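Local coordinates for acyl-CoA dehydrogenase family protein (Porphyromonas gingivalis, PDB 2OKU) that is the C-terminal helical domain of a larger protein that probably works as an FAD-dependent acyl-CoA dehydrogenase, at residues L61-Q64 with A65-V69; Q103-Q106 with E107-D110. All coordinates share one frame; numbering follows the deposited sequence.

Contact 1: residues L61-Q64 with A65-V69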
loop_
_atom_site.group_PDB
_atom_site.type_symbol
_atom_site.label_atom_id
_atom_site.label_comp_id
_atom_site.label_asym_id
_atom_site.label_seq_id
_atom_site.Cartn_x
_atom_site.Cartn_y
_atom_site.Cartn_z
ATOM N N LEU A 61 25.806 1.596 6.348
ATOM C CA LEU A 61 24.538 2.334 6.466
ATOM C C LEU A 61 24.165 2.932 5.136
ATOM O O LEU A 61 23.042 2.868 4.729
ATOM C CB LEU A 61 24.621 3.438 7.535
ATOM C CG LEU A 61 23.368 4.305 7.723
ATOM C CD1 LEU A 61 22.140 3.431 8.073
ATOM C CD2 LEU A 61 23.600 5.366 8.814
ATOM N N ASP A 62 25.126 3.548 4.456
ATOM C CA ASP A 62 24.874 4.122 3.154
ATOM C C ASP A 62 24.412 3.069 2.143
ATOM O O ASP A 62 23.508 3.304 1.331
ATOM C CB ASP A 62 26.152 4.801 2.643
ATOM C CG ASP A 62 26.537 6.006 3.465
ATOM O OD1 ASP A 62 25.680 6.543 4.220
ATOM O OD2 ASP A 62 27.714 6.418 3.374
ATOM N N PHE A 63 25.042 1.900 2.185
ATOM C CA PHE A 63 24.698 0.796 1.267
ATOM C C PHE A 63 23.267 0.254 1.514
ATOM O O PHE A 63 22.538 -0.074 0.574
ATOM C CB PHE A 63 25.725 -0.323 1.425
ATOM C CG PHE A 63 25.435 -1.517 0.607
ATOM C CD1 PHE A 63 25.595 -1.490 -0.777
ATOM C CD2 PHE A 63 24.997 -2.694 1.215
ATOM C CE1 PHE A 63 25.310 -2.628 -1.547
ATOM C CE2 PHE A 63 24.701 -3.827 0.460
ATOM C CZ PHE A 63 24.860 -3.804 -0.920
ATOM N N GLN A 64 22.901 0.149 2.790
ATOM C CA GLN A 64 21.621 -0.416 3.214
ATOM C C GLN A 64 20.524 0.619 3.360
ATOM O O GLN A 64 19.379 0.266 3.657
ATOM C CB GLN A 64 21.783 -1.141 4.550
ATOM C CG GLN A 64 22.815 -2.277 4.599
ATOM C CD GLN A 64 22.500 -3.462 3.696
ATOM O OE1 GLN A 64 21.790 -3.334 2.695
ATOM N NE2 GLN A 64 23.073 -4.629 4.028
ATOM N N ALA A 65 20.852 1.893 3.159
ATOM C CA ALA A 65 19.881 2.989 3.381
ATOM C C ALA A 65 18.534 2.816 2.703
ATOM O O ALA A 65 17.493 2.912 3.360
ATOM C CB ALA A 65 20.495 4.377 3.010
ATOM N N ARG A 66 18.533 2.567 1.400
ATOM C CA ARG A 66 17.292 2.410 0.667
ATOM C C ARG A 66 16.478 1.209 1.184
ATOM O O ARG A 66 15.255 1.289 1.268
ATOM C CB ARG A 66 17.555 2.257 -0.805
ATOM C CG ARG A 66 16.325 2.077 -1.615
ATOM C CD ARG A 66 16.658 1.760 -3.052
ATOM N NE ARG A 66 17.258 2.884 -3.766
ATOM C CZ ARG A 66 17.490 2.869 -5.080
ATOM N NH1 ARG A 66 17.165 1.785 -5.792
ATOM N NH2 ARG A 66 18.027 3.932 -5.690
ATOM N N ARG A 67 17.151 0.116 1.553
ATOM C CA ARG A 67 16.440 -1.042 2.153
ATOM C C ARG A 67 15.792 -0.718 3.511
ATOM O O ARG A 67 14.691 -1.196 3.818
ATOM C CB ARG A 67 17.383 -2.238 2.295
ATOM C CG ARG A 67 17.665 -2.882 0.988
ATOM C CD ARG A 67 18.682 -3.997 1.130
ATOM N NE ARG A 67 19.080 -4.310 -0.194
ATOM C CZ ARG A 67 20.192 -3.901 -0.816
ATOM N NH1 ARG A 67 21.162 -3.212 -0.245
ATOM N NH2 ARG A 67 20.324 -4.249 -2.048
ATOM N N LEU A 68 16.457 0.110 4.308
ATOM C CA LEU A 68 15.884 0.526 5.588
ATOM C C LEU A 68 14.683 1.439 5.366
ATOM O O LEU A 68 13.706 1.336 6.103
ATOM C CB LEU A 68 16.930 1.199 6.448
ATOM C CG LEU A 68 18.118 0.312 6.871
ATOM C CD1 LEU A 68 19.076 1.147 7.723
ATOM C CD2 LEU A 68 17.648 -0.968 7.600
ATOM N N VAL A 69 14.763 2.325 4.367
ATOM C CA VAL A 69 13.601 3.105 3.941
ATOM C C VAL A 69 12.432 2.171 3.531
ATOM O O VAL A 69 11.312 2.300 4.039
ATOM C CB VAL A 69 13.917 4.082 2.794
ATOM C CG1 VAL A 69 12.609 4.736 2.295
ATOM C CG2 VAL A 69 14.956 5.143 3.199
HETATM O O HOH W 1 21.095 3.008 -0.145
HETATM O O HOH W 2 19.830 -0.183 0.300
#
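Leu-61 and Leu-68 meet through their CD1 methyls, 3.8 Å apart, on the packed side of a kinked turn in helix 58-87, part of the all-helical C-terminal domain of an acyl-CoA dehydrogenase family protein. The two side chains cross at about a right angle, and Val-52 of helix 32-53 touches both. Beside the leucines one direct turn bond remains: Leu-68 N donates to Gln-64 O at 3.0 Å.

The other side of the helix is opened by two waters. One receives a bond from Arg-66 N and gives one to Asp-62 O; the second joins Arg-67 N to Phe-63 O in the same way, so each fills a missing i to i+4 link where the helix is kinked. Arg-67 turns its side chain back toward Phe-63 and Gln-64. Its chain is extended from CG to NE and the guanidinium turns at chi4 (100°), putting NH1 over one face of the Phe-63 ring, 3.6 Å above the plane and offset toward the rim; the ring itself stacks with Phe-116. Gln-64 folds at chi2 (-64°) to bring OE1 to the same nitrogen, with amide and guanidinium planes nearly perpendicular. Arg-67 NH1 donates to Gln-64 OE1 at 3.0 Å, tilted 22° from the carbonyl plane.

Contact 2: residues Q103-Q106 with E107-D110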
loop_
_atom_site.group_PDB
_atom_site.type_symbol
_atom_site.label_atom_id
_atom_site.label_comp_id
_atom_site.label_asym_id
_atom_site.label_seq_id
_atom_site.Cartn_x
_atom_site.Cartn_y
_atom_site.Cartn_z
ATOM N N GLN A 103 4.514 -8.050 4.261
ATOM C CA GLN A 103 5.229 -9.024 5.097
ATOM C C GLN A 103 6.293 -9.786 4.293
ATOM O O GLN A 103 7.406 -9.950 4.752
ATOM C CB GLN A 103 4.252 -10.025 5.725
ATOM C CG GLN A 103 3.402 -9.440 6.827
ATOM C CD GLN A 103 2.314 -10.379 7.313
ATOM O OE1 GLN A 103 1.778 -11.193 6.551
ATOM N NE2 GLN A 103 1.979 -10.269 8.585
ATOM N N ALA A 104 5.930 -10.246 3.102
ATOM C CA ALA A 104 6.870 -10.923 2.216
ATOM C C ALA A 104 8.072 -10.040 1.891
ATOM O O ALA A 104 9.223 -10.471 2.001
ATOM C CB ALA A 104 6.180 -11.386 0.939
ATOM N N GLU A 105 7.810 -8.790 1.535
ATOM C CA GLU A 105 8.882 -7.897 1.155
ATOM C C GLU A 105 9.771 -7.542 2.328
ATOM O O GLU A 105 10.989 -7.513 2.165
ATOM C CB GLU A 105 8.342 -6.648 0.434
ATOM C CG GLU A 105 7.626 -6.910 -0.906
ATOM C CD GLU A 105 8.504 -7.679 -1.887
ATOM O OE1 GLU A 105 9.598 -7.214 -2.184
ATOM O OE2 GLU A 105 8.120 -8.775 -2.303
ATOM N N GLN A 106 9.194 -7.359 3.518
ATOM C CA GLN A 106 9.976 -7.125 4.718
ATOM C C GLN A 106 10.894 -8.326 5.026
ATOM O O GLN A 106 12.026 -8.162 5.448
ATOM C CB GLN A 106 9.086 -6.866 5.924
ATOM C CG GLN A 106 8.617 -5.431 6.088
ATOM C CD GLN A 106 8.269 -5.127 7.539
ATOM O OE1 GLN A 106 7.819 -6.012 8.283
ATOM N NE2 GLN A 106 8.463 -3.865 7.949
ATOM N N GLU A 107 10.386 -9.530 4.808
ATOM C CA GLU A 107 11.150 -10.729 5.097
ATOM C C GLU A 107 12.375 -10.834 4.164
ATOM O O GLU A 107 13.468 -11.130 4.604
ATOM C CB GLU A 107 10.259 -11.960 4.974
ATOM C CG GLU A 107 10.937 -13.285 5.224
ATOM C CD GLU A 107 11.771 -13.398 6.500
ATOM O OE1 GLU A 107 11.341 -12.909 7.565
ATOM O OE2 GLU A 107 12.849 -14.045 6.446
ATOM N N LYS A 108 12.180 -10.537 2.890
ATOM C CA LYS A 108 13.271 -10.548 1.906
ATOM C C LYS A 108 14.380 -9.540 2.301
ATOM O O LYS A 108 15.580 -9.849 2.288
ATOM C CB LYS A 108 12.726 -10.207 0.518
ATOM C CG LYS A 108 11.837 -11.285 -0.162
ATOM C CD LYS A 108 11.257 -10.642 -1.426
ATOM C CE LYS A 108 10.266 -11.492 -2.118
ATOM N NZ LYS A 108 9.751 -10.839 -3.356
ATOM N N ILE A 109 13.952 -8.357 2.708
ATOM C CA ILE A 109 14.877 -7.310 3.131
ATOM C C ILE A 109 15.597 -7.730 4.407
ATOM O O ILE A 109 16.818 -7.676 4.479
ATOM C CB ILE A 109 14.199 -5.947 3.362
ATOM C CG1 ILE A 109 13.558 -5.394 2.079
ATOM C CG2 ILE A 109 15.248 -4.946 3.951
ATOM C CD1 ILE A 109 12.518 -4.256 2.293
ATOM N N ASP A 110 14.839 -8.139 5.422
ATOM C CA ASP A 110 15.430 -8.556 6.702
ATOM C C ASP A 110 16.499 -9.675 6.533
ATOM O O ASP A 110 17.587 -9.580 7.073
ATOM C CB ASP A 110 14.316 -9.045 7.635
ATOM C CG ASP A 110 14.815 -9.284 9.029
ATOM O OD1 ASP A 110 15.051 -8.307 9.732
ATOM O OD2 ASP A 110 14.965 -10.455 9.403
HETATM O O HOH W 3 10.439 -8.159 -4.505
#
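Glu-105 and Lys-108 lie side by side and point the same way, joined at their ends by a salt bridge in which Lys-108 NZ stands 2.8 Å from Glu-105 OE2. The ammonium meets that oxygen on its syn side, 15° out of the carboxylate plane. A bend at chi2 (-56°) turns the glutamate toward the lysine, whose chain runs fully extended beyond CG. The second carboxylate oxygen is served by water: one molecule donates to Glu-105 OE1 at 2.6 Å and accepts from Lys-108 NZ at 3.0 Å, so the pair is closed both directly and through solvent.

In the backbone, every amide from Glu-107 to Asp-110 finds the carbonyl four residues earlier, making this an unbroken turn of alpha-helix in helix 92-115, the last long helix of the domain. Lys-108 N takes Ala-104 O and Ile-109 N takes Glu-105 O. The shortest of the four bonds runs from Asp-110 N to Gln-106 O, at 2.8 Å. Ile-109 also lays CG1 against the carbonyl oxygen of Glu-105, 3.3 Å away.

Four other side chains find partners beyond these residues. Buried Gln-106 spends NE2 on two backbone carbonyls, Met-71 O of helix 58-87 and Met-41 O of helix 32-53, and so ties three helices together. Glu-107 OE1 forms a salt bridge with Arg-44 NH2 of helix 32-53. Within helix 92-115 itself, Gln-103 OE1 accepts from Arg-100 NH1, and Asp-110 OD1 forms a salt bridge with Arg-114 NE.

In the fold
Contact 1 comes first along the chain, near the start of helix 58-87, and contact 2 follows in the next helix, 92-115; their centres lie about 14 Å apart. The two helices pack against each other, and the contacts touch directly where Arg-67 O meets Ile-109 CG2 at 3.8 Å. Helix 32-53 is shared as well: Leu-48 touches Leu-68 of contact 1 and both Ile-109 and Asp-110 of contact 2. Contact 1 also approaches the second subunit, whose Phe-91 packs on Val-69, whereas no other chain of the assembly touches contact 2. Each is a local turn of its own helix, and the two consecutive helices of the C-terminal domain meet between them.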